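Local coordinates for HRDC domain-containing protein (Bifidobacterium adolescentis ATCC 15703, PDB 3CYM) that is uncharacterised but probably acts as a ribonuclease D-like 3'-5' exonuclease on nucleic acids, with HRDC-type helical domains, at residues A[273-278]-A[314-319]; A[235-240]-A[263-268]; A[251-256]-A[304-309]. All blocks are in the same frame, centred on the assembly; numbering follows the deposited sequence. Where two conformers were deposited one is given.

How the contacts relate
All three contacts belong to the helical HRDC region, on one side of the chain's centre and apart from the sodium site at D44, E46 and D172. Contact 2 pairs helix 231-250 with helix 261-270. Contact 1, its centre about 11 Å away, sets the next helix, 275-279, against helix 312-323, and the two touch where I318 and W315 meet A239 and L240. Contact 3 lies about 20 Å from contact 1 and 19 Å from contact 2, measured between centres; its helix 304-307 precedes helix 312-323, and K309 touches M314 of contact 1. Along the chain contact 2 closes before contact 1 opens, whereas contact 3 alternates with both, weaving distant segments into one helical body.

Contact 1: residues A[273-278]-A[314-319]; sequences HNAAQF and MWKNII
W315 gives the F278 ring little more than its CB, which lies oblique to the ring, 4.3 Å from F278 CZ; the indole turns from this ring toward helix 231-250. K316 does most of the work. Its CB stands over the centre of one face of the F278 ring, 4.0 Å from the centroid and 8° off the normal, a clear CH-pi contact. With CG anti to the backbone N (chi1 178°), the lysine chain runs over the ring toward the start of the other helix, where K316 CD comes within 3.8 Å of A275 CA. One turn on, I319 reaches the same ring at its edge and in its plane, CD1 lying 3.7 Å from F278 CE1. Face and edge of one phenyl group are thus met by successive turns of one helix. N274 is the N-cap of the helix carrying F278, OD1 accepting from Q277 N at 2.8 Å, and Q277 OE1 in turn takes H273 N. I284 and P312 also touch F278, while W315 meets L240 and R244 and I318 meets A239 and R243, placing helix 312-323 between helices 275-279 and 231-250.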
ATOM      1  N   HIS A 273     -28.221 -17.613 -19.977  1.00 26.82           N
ATOM      2  CA  HIS A 273     -29.504 -17.769 -19.290  1.00 33.40           C
ATOM      3  C   HIS A 273     -29.706 -19.193 -18.785  1.00 35.37           C
ATOM      4  O   HIS A 273     -30.582 -19.448 -17.951  1.00 36.54           O
ATOM      5  CB  HIS A 273     -30.665 -17.380 -20.215  1.00 33.32           C
ATOM      6  CG  HIS A 273     -30.604 -15.966 -20.695  1.00 47.59           C
ATOM      7  ND1 HIS A 273     -30.142 -15.626 -21.949  1.00 56.30           N
ATOM      8  CD2 HIS A 273     -30.935 -14.803 -20.085  1.00 53.64           C
ATOM      9  CE1 HIS A 273     -30.199 -14.312 -22.094  1.00 58.85           C
ATOM     10  NE2 HIS A 273     -30.673 -13.789 -20.976  1.00 58.10           N
ATOM     11  N   ASN A 274     -28.904 -20.117 -19.308  1.00 32.17           N
ATOM     12  CA  ASN A 274     -28.973 -21.512 -18.900  1.00 30.41           C
ATOM     13  C   ASN A 274     -27.601 -22.175 -18.793  1.00 29.96           C
ATOM     14  O   ASN A 274     -26.580 -21.528 -19.008  1.00 28.31           O
ATOM     15  CB  ASN A 274     -29.911 -22.299 -19.823  1.00 27.62           C
ATOM     16  CG  ASN A 274     -29.523 -22.213 -21.281  1.00 32.14           C
ATOM     17  OD1 ASN A 274     -28.442 -22.639 -21.685  1.00 41.82           O
ATOM     18  ND2 ASN A 274     -30.430 -21.692 -22.092  1.00 38.66           N
ATOM     19  N   ALA A 275     -27.598 -23.470 -18.471  1.00 30.45           N
ATOM     20  CA  ALA A 275     -26.372 -24.256 -18.312  1.00 23.95           C
ATOM     21  C   ALA A 275     -25.592 -24.472 -19.612  1.00 19.90           C
ATOM     22  O   ALA A 275     -24.368 -24.387 -19.606  1.00 21.97           O
ATOM     23  CB  ALA A 275     -26.683 -25.585 -17.648  1.00 26.39           C
ATOM     24  N   ALA A 276     -26.296 -24.748 -20.713  1.00 15.94           N
ATOM     25  CA  ALA A 276     -25.657 -24.921 -22.022  1.00 15.86           C
ATOM     26  C   ALA A 276     -25.023 -23.620 -22.485  1.00 12.80           C
ATOM     27  O   ALA A 276     -23.924 -23.623 -23.045  1.00 14.34           O
ATOM     28  CB  ALA A 276     -26.651 -25.424 -23.054  1.00 13.25           C
ATOM     29  N   GLN A 277     -25.703 -22.508 -22.219  1.00 16.36           N
ATOM     30  CA  GLN A 277     -25.206 -21.181 -22.586  1.00 16.86           C
ATOM     31  C   GLN A 277     -23.998 -20.789 -21.746  1.00 18.34           C
ATOM     32  O   GLN A 277     -23.138 -20.036 -22.201  1.00 19.33           O
ATOM     33  CB  GLN A 277     -26.303 -20.130 -22.444  1.00 17.77           C
ATOM     34  CG  GLN A 277     -27.270 -20.100 -23.611  1.00 25.94           C
ATOM     35  CD  GLN A 277     -28.132 -18.852 -23.634  1.00 32.06           C
ATOM     36  OE1 GLN A 277     -28.482 -18.299 -22.593  1.00 36.59           O
ATOM     37  NE2 GLN A 277     -28.483 -18.403 -24.835  1.00 28.90           N
ATOM     38  N   PHE A 278     -23.950 -21.299 -20.519  1.00 17.48           N
ATOM     39  CA  PHE A 278     -22.814 -21.082 -19.629  1.00 15.08           C
ATOM     40  C   PHE A 278     -21.589 -21.863 -20.092  1.00 17.95           C
ATOM     41  O   PHE A 278     -20.472 -21.337 -20.072  1.00 20.29           O
ATOM     42  CB  PHE A 278     -23.203 -21.473 -18.201  1.00 19.11           C
ATOM     43  CG  PHE A 278     -22.141 -21.200 -17.173  1.00 14.84           C
ATOM     44  CD1 PHE A 278     -22.019 -19.941 -16.596  1.00 16.53           C
ATOM     45  CD2 PHE A 278     -21.292 -22.216 -16.745  1.00 15.25           C
ATOM     46  CE1 PHE A 278     -21.039 -19.692 -15.636  1.00 14.93           C
ATOM     47  CE2 PHE A 278     -20.319 -21.975 -15.789  1.00 12.16           C
ATOM     48  CZ  PHE A 278     -20.197 -20.718 -15.227  1.00  8.75           C
ATOM     49  N   MET A 314     -21.185 -22.599  -9.284  1.00 21.86           N
ATOM     50  CA  MET A 314     -21.338 -21.546  -8.273  1.00 21.96           C
ATOM     51  C   MET A 314     -21.432 -20.166  -8.911  1.00 23.79           C
ATOM     52  O   MET A 314     -22.129 -19.293  -8.400  1.00 24.96           O
ATOM     53  CB  MET A 314     -20.181 -21.561  -7.267  1.00 27.34           C
ATOM     54  CG  MET A 314     -19.983 -22.888  -6.533  1.00 30.83           C
ATOM     55  SD  MET A 314     -18.498 -22.879  -5.504  1.00 36.78           S
ATOM     56  CE  MET A 314     -18.394 -24.599  -5.024  1.00 32.56           C
ATOM     57  N   TRP A 315     -20.716 -19.965 -10.015  1.00 22.78           N
ATOM     58  CA  TRP A 315     -20.805 -18.712 -10.750  1.00 19.40           C
ATOM     59  C   TRP A 315     -22.086 -18.664 -11.567  1.00 19.20           C
ATOM     60  O   TRP A 315     -22.693 -17.613 -11.680  1.00 18.72           O
ATOM     61  CB  TRP A 315     -19.583 -18.493 -11.637  1.00 16.49           C
ATOM     62  CG  TRP A 315     -18.271 -18.679 -10.920  1.00 21.45           C
ATOM     63  CD1 TRP A 315     -17.322 -19.611 -11.197  1.00 19.48           C
ATOM     64  CD2 TRP A 315     -17.775 -17.921  -9.805  1.00 19.85           C
ATOM     65  NE1 TRP A 315     -16.261 -19.485 -10.333  1.00 25.18           N
ATOM     66  CE2 TRP A 315     -16.513 -18.455  -9.468  1.00 23.34           C
ATOM     67  CE3 TRP A 315     -18.273 -16.838  -9.062  1.00 18.52           C
ATOM     68  CZ2 TRP A 315     -15.735 -17.943  -8.423  1.00 18.09           C
ATOM     69  CZ3 TRP A 315     -17.500 -16.333  -8.021  1.00 17.46           C
ATOM     70  CH2 TRP A 315     -16.247 -16.890  -7.710  1.00 17.20           C
ATOM     71  N   LYS A 316     -22.494 -19.813 -12.101  1.00 24.77           N
ATOM     72  CA  LYS A 316     -23.742 -19.962 -12.865  1.00 25.59           C
ATOM     73  C   LYS A 316     -24.969 -19.508 -12.063  1.00 23.44           C
ATOM     74  O   LYS A 316     -25.789 -18.751 -12.573  1.00 22.71           O
ATOM     75  CB  LYS A 316     -23.888 -21.413 -13.338  1.00 29.82           C
ATOM     76  CG  LYS A 316     -25.171 -21.740 -14.101  1.00 35.11           C
ATOM     77  CD  LYS A 316     -25.033 -23.033 -14.922  1.00 37.33           C
ATOM     78  CE  LYS A 316     -24.733 -24.274 -14.069  1.00 38.71           C
ATOM     79  NZ  LYS A 316     -25.920 -24.746 -13.298  1.00 42.80           N
ATOM     80  N   ASN A 317     -25.057 -19.951 -10.805  1.00 25.77           N
ATOM     81  CA  ASN A 317     -26.108 -19.542  -9.860  1.00 24.47           C
ATOM     82  C   ASN A 317     -26.129 -18.037  -9.593  1.00 24.09           C
ATOM     83  O   ASN A 317     -27.189 -17.445  -9.406  1.00 25.93           O
ATOM     84  CB  ASN A 317     -25.928 -20.252  -8.509  1.00 27.40           C
ATOM     85  CG  ASN A 317     -26.177 -21.755  -8.573  1.00 35.11           C
ATOM     86  OD1 ASN A 317     -26.936 -22.249  -9.413  1.00 32.03           O
ATOM     87  ND2 ASN A 317     -25.542 -22.491  -7.656  1.00 37.75           N
ATOM     88  N   ILE A 318     -24.949 -17.430  -9.547  1.00 23.40           N
ATOM     89  CA  ILE A 318     -24.820 -16.000  -9.293  1.00 20.88           C
ATOM     90  C   ILE A 318     -25.320 -15.195 -10.500  1.00 19.67           C
ATOM     91  O   ILE A 318     -26.019 -14.194 -10.322  1.00 22.07           O
ATOM     92  CB  ILE A 318     -23.355 -15.636  -8.885  1.00 20.78           C
ATOM     93  CG1 ILE A 318     -22.994 -16.263  -7.527  1.00 21.28           C
ATOM     94  CG2 ILE A 318     -23.123 -14.132  -8.860  1.00 16.55           C
ATOM     95  CD1 ILE A 318     -23.912 -15.875  -6.359  1.00 23.77           C
ATOM     96  N   ILE A 319     -24.991 -15.660 -11.709  1.00 20.85           N
ATOM     97  CA  ILE A 319     -25.433 -14.999 -12.939  0.50 18.91           C
ATOM     98  C   ILE A 319     -26.969 -15.041 -13.035  1.00 22.03           C
ATOM     99  O   ILE A 319     -27.593 -14.040 -13.421  1.00 22.70           O
ATOM    100  CB  ILE A 319     -24.723 -15.584 -14.199  0.50 16.75           C
ATOM    101  CG1 ILE A 319     -23.206 -15.382 -14.101  0.50 14.34           C
ATOM    102  CG2 ILE A 319     -25.235 -14.937 -15.488  0.50 13.59           C
ATOM    103  CD1 ILE A 319     -22.390 -16.296 -15.021  0.50  7.02           C
TER

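Contact 2: residues A[235-240]-A[263-268]; sequences AIVRAL and SIIEVA
V237 and I264 lie nearly perpendicular to one another where helix 231-250 packs on helix 261-270. The two segments run roughly antiparallel, at 142° between their directions, and their axes come within 9.0 Å. V237 sends CG2 across the gap: chi1 of 172° sets CG1 anti to the backbone N, which leaves CG2 beside that N and anti to the carbonyl carbon. V237 CG2 sits between two partners on successive turns of the opposite helix, I264 CG2 at 3.9 Å and A268 CB at 3.8 Å, with I265 CD1 a little farther off. I264 in turn lays its CG2 branch against V237 and its CG1 branch against L240, so both limbs of the isoleucine are in use.

L240 meets V267 at a slant. The pair L240 CD1 and V267 CG2 is tighter than ordinary van der Waals contact, at 3.5 Å, and the same leucine methyl also lies 3.9 Å from I264 CA, so it touches the backbone there too. At the other end of the segment, I236 uses its CG2 branch on A268, reaching A268 CA at 3.8 Å. The small alanine lets the backbones draw close here, I236 CA and A268 CA being 5.5 Å apart. No hydrogen bond crosses; every touching residue is buried and apolar, and the joint is made by side-chain fit.

This pair forms part of the HRDC helical core. Helix 312-323 lies against helix 231-250 as well, through A322 and L323 on I236 and I318 on A239, while I281, in the loop after helix 275-279, packs on V267.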
ATOM      1  N   ALA A 235     -24.854  -5.112 -13.136  1.00 21.03           N
ATOM      2  CA  ALA A 235     -25.453  -5.943 -12.085  1.00 18.40           C
ATOM      3  C   ALA A 235     -24.809  -7.331 -12.007  1.00 21.32           C
ATOM      4  O   ALA A 235     -24.668  -7.889 -10.923  1.00 21.87           O
ATOM      5  CB  ALA A 235     -26.939  -6.074 -12.297  1.00 18.35           C
ATOM      6  N   ILE A 236     -24.417  -7.871 -13.160  1.00 19.23           N
ATOM      7  CA  ILE A 236     -23.711  -9.150 -13.237  1.00 18.92           C
ATOM      8  C   ILE A 236     -22.281  -9.026 -12.684  1.00 18.35           C
ATOM      9  O   ILE A 236     -21.856  -9.844 -11.860  1.00 17.36           O
ATOM     10  CB  ILE A 236     -23.751  -9.734 -14.695  1.00 17.14           C
ATOM     11  CG1 ILE A 236     -25.178 -10.164 -15.035  1.00 14.89           C
ATOM     12  CG2 ILE A 236     -22.809 -10.918 -14.851  1.00 13.80           C
ATOM     13  CD1 ILE A 236     -25.474 -10.336 -16.490  1.00 13.38           C
ATOM     14  N   VAL A 237     -21.563  -7.995 -13.126  1.00 16.50           N
ATOM     15  CA  VAL A 237     -20.235  -7.672 -12.596  1.00 16.08           C
ATOM     16  C   VAL A 237     -20.270  -7.483 -11.070  1.00 14.77           C
ATOM     17  O   VAL A 237     -19.461  -8.070 -10.356  1.00 16.82           O
ATOM     18  CB  VAL A 237     -19.634  -6.422 -13.280  1.00 16.49           C
ATOM     19  CG1 VAL A 237     -18.355  -5.987 -12.583  1.00 15.61           C
ATOM     20  CG2 VAL A 237     -19.361  -6.705 -14.754  1.00 21.55           C
ATOM     21  N   ARG A 238     -21.222  -6.694 -10.580  1.00 15.53           N
ATOM     22  CA  ARG A 238     -21.417  -6.506  -9.146  1.00 13.36           C
ATOM     23  C   ARG A 238     -21.606  -7.821  -8.401  1.00 13.58           C
ATOM     24  O   ARG A 238     -20.945  -8.057  -7.392  1.00 20.04           O
ATOM     25  CB  ARG A 238     -22.620  -5.597  -8.869  1.00 13.72           C
ATOM     26  CG  ARG A 238     -22.742  -5.192  -7.412  1.00 15.00           C
ATOM     27  CD  ARG A 238     -23.857  -4.191  -7.186  1.00 19.70           C
ATOM     28  NE  ARG A 238     -25.148  -4.658  -7.695  1.00 24.32           N
ATOM     29  CZ  ARG A 238     -26.302  -4.016  -7.515  1.00 30.18           C
ATOM     30  NH1 ARG A 238     -27.424  -4.512  -8.021  1.00 31.60           N
ATOM     31  NH2 ARG A 238     -26.338  -2.881  -6.824  1.00 22.85           N
ATOM     32  N   ALA A 239     -22.501  -8.668  -8.913  1.00 17.53           N
ATOM     33  CA  ALA A 239     -22.862  -9.929  -8.260  1.00 15.70           C
ATOM     34  C   ALA A 239     -21.699 -10.925  -8.255  1.00 16.59           C
ATOM     35  O   ALA A 239     -21.445 -11.579  -7.241  1.00 17.26           O
ATOM     36  CB  ALA A 239     -24.089 -10.532  -8.930  1.00 17.03           C
ATOM     37  N   LEU A 240     -20.995 -11.018  -9.384  1.00 16.36           N
ATOM     38  CA  LEU A 240     -19.808 -11.870  -9.522  1.00 15.44           C
ATOM     39  C   LEU A 240     -18.627 -11.426  -8.662  1.00 16.16           C
ATOM     40  O   LEU A 240     -18.007 -12.261  -8.000  1.00 20.35           O
ATOM     41  CB  LEU A 240     -19.372 -11.963 -10.985  1.00 10.79           C
ATOM     42  CG  LEU A 240     -20.182 -12.878 -11.909  1.00 16.18           C
ATOM     43  CD1 LEU A 240     -19.686 -12.672 -13.307  1.00 19.65           C
ATOM     44  CD2 LEU A 240     -20.058 -14.349 -11.525  1.00 18.06           C
ATOM     45  N   SER A 263     -13.280 -13.225 -17.514  1.00 20.71           N
ATOM     46  CA  SER A 263     -14.459 -14.101 -17.393  1.00 24.75           C
ATOM     47  C   SER A 263     -15.688 -13.337 -16.949  1.00 20.41           C
ATOM     48  O   SER A 263     -16.739 -13.490 -17.556  1.00 22.59           O
ATOM     49  CB  SER A 263     -14.234 -15.255 -16.411  1.00 20.13           C
ATOM     50  OG  SER A 263     -13.275 -16.170 -16.913  1.00 27.51           O
ATOM     51  N   ILE A 264     -15.531 -12.532 -15.894  1.00 21.54           N
ATOM     52  CA  ILE A 264     -16.578 -11.641 -15.372  1.00 20.66           C
ATOM     53  C   ILE A 264     -17.164 -10.727 -16.462  1.00 21.94           C
ATOM     54  O   ILE A 264     -18.378 -10.722 -16.677  1.00 21.73           O
ATOM     55  CB  ILE A 264     -16.069 -10.789 -14.163  1.00 19.71           C
ATOM     56  CG1 ILE A 264     -15.803 -11.681 -12.948  1.00 23.13           C
ATOM     57  CG2 ILE A 264     -17.071  -9.697 -13.783  1.00 16.99           C
ATOM     58  CD1 ILE A 264     -15.087 -10.989 -11.814  1.00 24.29           C
ATOM     59  N   ILE A 265     -16.296  -9.984 -17.153  1.00 23.51           N
ATOM     60  CA  ILE A 265     -16.710  -9.104 -18.257  1.00 24.08           C
ATOM     61  C   ILE A 265     -17.354  -9.905 -19.398  1.00 19.70           C
ATOM     62  O   ILE A 265     -18.394  -9.514 -19.926  1.00 26.09           O
ATOM     63  CB  ILE A 265     -15.519  -8.225 -18.763  1.00 26.82           C
ATOM     64  CG1 ILE A 265     -14.986  -7.312 -17.641  1.00 28.05           C
ATOM     65  CG2 ILE A 265     -15.892  -7.402 -19.998  1.00 27.40           C
ATOM     66  CD1 ILE A 265     -15.990  -6.324 -17.079  1.00 26.25           C
ATOM     67  N   GLU A 266     -16.757 -11.042 -19.736  1.00 23.91           N
ATOM     68  CA  GLU A 266     -17.270 -11.923 -20.783  1.00 22.49           C
ATOM     69  C   GLU A 266     -18.714 -12.366 -20.542  1.00 24.40           C
ATOM     70  O   GLU A 266     -19.558 -12.260 -21.439  1.00 22.26           O
ATOM     71  CB  GLU A 266     -16.386 -13.159 -20.897  1.00 23.65           C
ATOM     72  CG  GLU A 266     -15.939 -13.461 -22.298  1.00 26.96           C
ATOM     73  CD  GLU A 266     -15.278 -14.822 -22.420  1.00 40.71           C
ATOM     74  OE1 GLU A 266     -15.741 -15.621 -23.259  1.00 39.79           O
ATOM     75  OE2 GLU A 266     -14.301 -15.092 -21.681  1.00 44.05           O
ATOM     76  N   VAL A 267     -19.000 -12.837 -19.328  1.00 23.25           N
ATOM     77  CA  VAL A 267     -20.341 -13.334 -19.002  1.00 23.56           C
ATOM     78  C   VAL A 267     -21.344 -12.198 -18.779  1.00 23.57           C
ATOM     79  O   VAL A 267     -22.550 -12.389 -18.936  1.00 19.86           O
ATOM     80  CB  VAL A 267     -20.347 -14.346 -17.814  1.00 19.88           C
ATOM     81  CG1 VAL A 267     -19.553 -15.576 -18.156  1.00 21.75           C
ATOM     82  CG2 VAL A 267     -19.781 -13.735 -16.594  1.00 25.20           C
ATOM     83  N   ALA A 268     -20.841 -11.012 -18.441  1.00 25.46           N
ATOM     84  CA  ALA A 268     -21.693  -9.833 -18.293  1.00 24.29           C
ATOM     85  C   ALA A 268     -22.144  -9.333 -19.658  1.00 23.28           C
ATOM     86  O   ALA A 268     -23.265  -8.854 -19.806  1.00 27.86           O
ATOM     87  CB  ALA A 268     -20.976  -8.740 -17.523  1.00 26.36           C
TER

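Contact 3: residues A[251-256]-A[304-309]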
ATOM      1  N   TYR A 251     -11.676 -18.760   1.707  1.00 29.39           N
ATOM      2  CA  TYR A 251     -10.658 -19.741   1.333  1.00 29.38           C
ATOM      3  C   TYR A 251      -9.226 -19.203   1.353  1.00 27.68           C
ATOM      4  O   TYR A 251      -8.289 -19.938   1.034  1.00 25.26           O
ATOM      5  CB  TYR A 251     -10.986 -20.350  -0.029  1.00 28.85           C
ATOM      6  CG  TYR A 251     -12.109 -21.349   0.041  1.00 31.25           C
ATOM      7  CD1 TYR A 251     -11.857 -22.679   0.354  1.00 35.56           C
ATOM      8  CD2 TYR A 251     -13.423 -20.966  -0.185  1.00 32.27           C
ATOM      9  CE1 TYR A 251     -12.882 -23.603   0.430  1.00 36.75           C
ATOM     10  CE2 TYR A 251     -14.460 -21.888  -0.112  1.00 35.42           C
ATOM     11  CZ  TYR A 251     -14.178 -23.203   0.195  1.00 32.82           C
ATOM     12  OH  TYR A 251     -15.190 -24.126   0.272  1.00 31.77           O
ATOM     13  N   ASP A 252      -9.083 -17.927   1.724  1.00 24.08           N
ATOM     14  CA  ASP A 252      -7.789 -17.244   1.899  1.00 19.77           C
ATOM     15  C   ASP A 252      -6.912 -17.330   0.643  1.00 19.79           C
ATOM     16  O   ASP A 252      -5.844 -17.943   0.645  1.00 14.97           O
ATOM     17  CB  ASP A 252      -7.069 -17.764   3.152  1.00 21.88           C
ATOM     18  CG  ASP A 252      -5.900 -16.898   3.560  1.00 19.01           C
ATOM     19  OD1 ASP A 252      -5.780 -15.755   3.060  1.00 19.51           O
ATOM     20  OD2 ASP A 252      -5.096 -17.371   4.390  1.00 23.73           O
ATOM     21  N   ILE A 253      -7.389 -16.710  -0.431  1.00 18.88           N
ATOM     22  CA  ILE A 253      -6.729 -16.771  -1.729  1.00 20.31           C
ATOM     23  C   ILE A 253      -7.037 -15.482  -2.488  1.00 18.58           C
ATOM     24  O   ILE A 253      -8.111 -14.903  -2.306  1.00 20.70           O
ATOM     25  CB  ILE A 253      -7.161 -18.066  -2.520  1.00 20.06           C
ATOM     26  CG1 ILE A 253      -6.370 -18.232  -3.828  1.00 15.93           C
ATOM     27  CG2 ILE A 253      -8.682 -18.125  -2.704  1.00 20.89           C
ATOM     28  CD1 ILE A 253      -6.676 -19.508  -4.584  1.00 15.03           C
ATOM     29  N   ALA A 254      -6.083 -15.015  -3.298  1.00 17.77           N
ATOM     30  CA  ALA A 254      -6.274 -13.838  -4.150  1.00 18.74           C
ATOM     31  C   ALA A 254      -7.493 -14.038  -5.048  1.00 18.03           C
ATOM     32  O   ALA A 254      -7.567 -15.040  -5.753  1.00 22.01           O
ATOM     33  CB  ALA A 254      -5.039 -13.591  -4.989  1.00 15.37           C
ATOM     34  N   PRO A 255      -8.462 -13.099  -4.998  1.00 22.25           N
ATOM     35  CA  PRO A 255      -9.737 -13.185  -5.725  1.00 20.11           C
ATOM     36  C   PRO A 255      -9.620 -13.566  -7.203  1.00 22.37           C
ATOM     37  O   PRO A 255     -10.419 -14.366  -7.690  1.00 19.41           O
ATOM     38  CB  PRO A 255     -10.312 -11.780  -5.582  1.00 20.73           C
ATOM     39  CG  PRO A 255      -9.749 -11.279  -4.309  1.00 24.15           C
ATOM     40  CD  PRO A 255      -8.387 -11.876  -4.176  1.00 20.43           C
ATOM     41  N   THR A 256      -8.610 -13.030  -7.890  1.00 22.26           N
ATOM     42  CA  THR A 256      -8.435 -13.273  -9.323  1.00 20.48           C
ATOM     43  C   THR A 256      -7.858 -14.653  -9.652  1.00 21.41           C
ATOM     44  O   THR A 256      -7.730 -15.017 -10.826  1.00 17.77           O
ATOM     45  CB  THR A 256      -7.578 -12.186  -9.974  1.00 19.85           C
ATOM     46  OG1 THR A 256      -6.394 -12.001  -9.197  1.00 22.65           O
ATOM     47  CG2 THR A 256      -8.351 -10.868 -10.052  1.00 16.60           C
ATOM     48  N   ALA A 304      -3.923 -24.593  -6.699  1.00 20.16           N
ATOM     49  CA  ALA A 304      -4.840 -25.386  -7.535  1.00 20.15           C
ATOM     50  C   ALA A 304      -5.919 -26.172  -6.774  1.00 21.74           C
ATOM     51  O   ALA A 304      -7.077 -26.118  -7.184  1.00 22.68           O
ATOM     52  CB  ALA A 304      -4.081 -26.287  -8.503  1.00 18.87           C
ATOM     53  N   PRO A 305      -5.562 -26.887  -5.669  1.00 24.28           N
ATOM     54  CA  PRO A 305      -6.624 -27.563  -4.902  1.00 23.63           C
ATOM     55  C   PRO A 305      -7.695 -26.659  -4.287  1.00 23.88           C
ATOM     56  O   PRO A 305      -8.821 -27.111  -4.082  1.00 23.98           O
ATOM     57  CB  PRO A 305      -5.849 -28.287  -3.797  1.00 24.93           C
ATOM     58  CG  PRO A 305      -4.489 -28.481  -4.369  1.00 23.23           C
ATOM     59  CD  PRO A 305      -4.237 -27.198  -5.091  1.00 19.61           C
ATOM     60  N   ILE A 306      -7.351 -25.406  -3.994  1.00 25.37           N
ATOM     61  CA  ILE A 306      -8.341 -24.420  -3.545  1.00 24.69           C
ATOM     62  C   ILE A 306      -9.160 -23.947  -4.749  1.00 23.32           C
ATOM     63  O   ILE A 306     -10.380 -23.810  -4.665  1.00 22.88           O
ATOM     64  CB  ILE A 306      -7.695 -23.216  -2.774  1.00 24.15           C
ATOM     65  CG1 ILE A 306      -7.199 -23.650  -1.394  1.00 30.26           C
ATOM     66  CG2 ILE A 306      -8.698 -22.094  -2.543  1.00 24.82           C
ATOM     67  CD1 ILE A 306      -5.747 -24.053  -1.343  1.00 33.92           C
ATOM     68  N   GLN A 307      -8.486 -23.718  -5.875  1.00 20.85           N
ATOM     69  CA  GLN A 307      -9.172 -23.288  -7.092  1.00 19.52           C
ATOM     70  C   GLN A 307     -10.214 -24.316  -7.536  1.00 18.11           C
ATOM     71  O   GLN A 307     -11.329 -23.941  -7.884  1.00 20.22           O
ATOM     72  CB  GLN A 307      -8.180 -23.031  -8.216  1.00 18.41           C
ATOM     73  CG  GLN A 307      -7.301 -21.833  -8.014  1.00 20.85           C
ATOM     74  CD  GLN A 307      -6.273 -21.718  -9.109  1.00 27.84           C
ATOM     75  OE1 GLN A 307      -5.360 -22.536  -9.203  1.00 28.34           O
ATOM     76  NE2 GLN A 307      -6.412 -20.699  -9.947  1.00 22.84           N
ATOM     77  N   ARG A 308      -9.848 -25.601  -7.479  1.00 16.98           N
ATOM     78  CA  ARG A 308     -10.716 -26.729  -7.842  0.50 20.36           C
ATOM     79  C   ARG A 308     -11.915 -26.864  -6.906  1.00 22.83           C
ATOM     80  O   ARG A 308     -12.905 -27.505  -7.243  1.00 26.74           O
ATOM     81  CB  ARG A 308      -9.939 -28.055  -7.798  0.50 19.87           C
ATOM     82  CG  ARG A 308      -8.787 -28.214  -8.785  0.50 18.85           C
ATOM     83  CD  ARG A 308      -8.220 -29.629  -8.712  0.50 21.29           C
ATOM     84  NE  ARG A 308      -6.761 -29.646  -8.577  0.50 20.96           N
ATOM     85  CZ  ARG A 308      -6.110 -30.120  -7.516  0.50 22.51           C
ATOM     86  NH1 ARG A 308      -6.779 -30.644  -6.493  0.50 20.37           N
ATOM     87  NH2 ARG A 308      -4.785 -30.087  -7.482  0.50 23.08           N
ATOM     88  N   LYS A 309     -11.801 -26.293  -5.706  1.00 21.00           N
ATOM     89  CA  LYS A 309     -12.849 -26.403  -4.680  1.00 18.83           C
ATOM     90  C   LYS A 309     -14.052 -25.526  -5.031  1.00 21.64           C
ATOM     91  O   LYS A 309     -15.166 -25.756  -4.571  1.00 21.07           O
ATOM     92  CB  LYS A 309     -12.295 -25.990  -3.317  1.00 17.30           C
ATOM     93  CG  LYS A 309     -12.706 -26.878  -2.163  1.00 24.66           C
ATOM     94  CD  LYS A 309     -11.540 -27.754  -1.698  1.00 33.89           C
ATOM     95  CE  LYS A 309     -10.651 -27.008  -0.704  1.00 39.94           C
ATOM     96  NZ  LYS A 309      -9.415 -27.780  -0.352  1.00 41.92           N
TER
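Y251, which follows helix 231-250 in the chain, meets I306 first through its own CB, which lies 3.8 Å from I306 CG2. The ring continues past this point toward K309, which comes to it obliquely. Y251 CE1 is 4.2 Å from K309 CG, and the lysine chain bends at chi2 and chi3. That is a loose apolar touch at the outer side of the contact, where K309 is exposed.

D252 then leaves helical geometry with a positive phi of 55° and turns the chain away from the helix direction. Its carboxylate belongs to another part of the structure: OD2 makes a salt bridge with R52. The turn brings I253 back against the second segment. A chi1 of -174° swings CG1 away from the I253 nitrogen and chi2 is also extended, which stretches I253 CD1 across to I306 CG2 at 3.9 Å; I253 CG2 is 4.0 Å from the same methyl. The I253 and I306 side chains run alongside in opposite senses. I306 CG2 is therefore shared by Y251 and I253, one methyl touching the residues before and after D252. I253 CD1 also meets Q307 CG at 4.2 Å, the two side chains standing about perpendicular. Beyond that methylene the amide is held elsewhere: Q307 NE2 donates to the carbonyls of L257 and V288, and OE1 accepts from R287.

Past I253, A254 pairs its backbone with F51, and P255, at the weakly bonded helix 255-258, touches R244 and A248 of helix 231-250. The bend between helices 231-250 and 255-258 thus lies between helix 304-307 and the 51-53 loop of the exonuclease region.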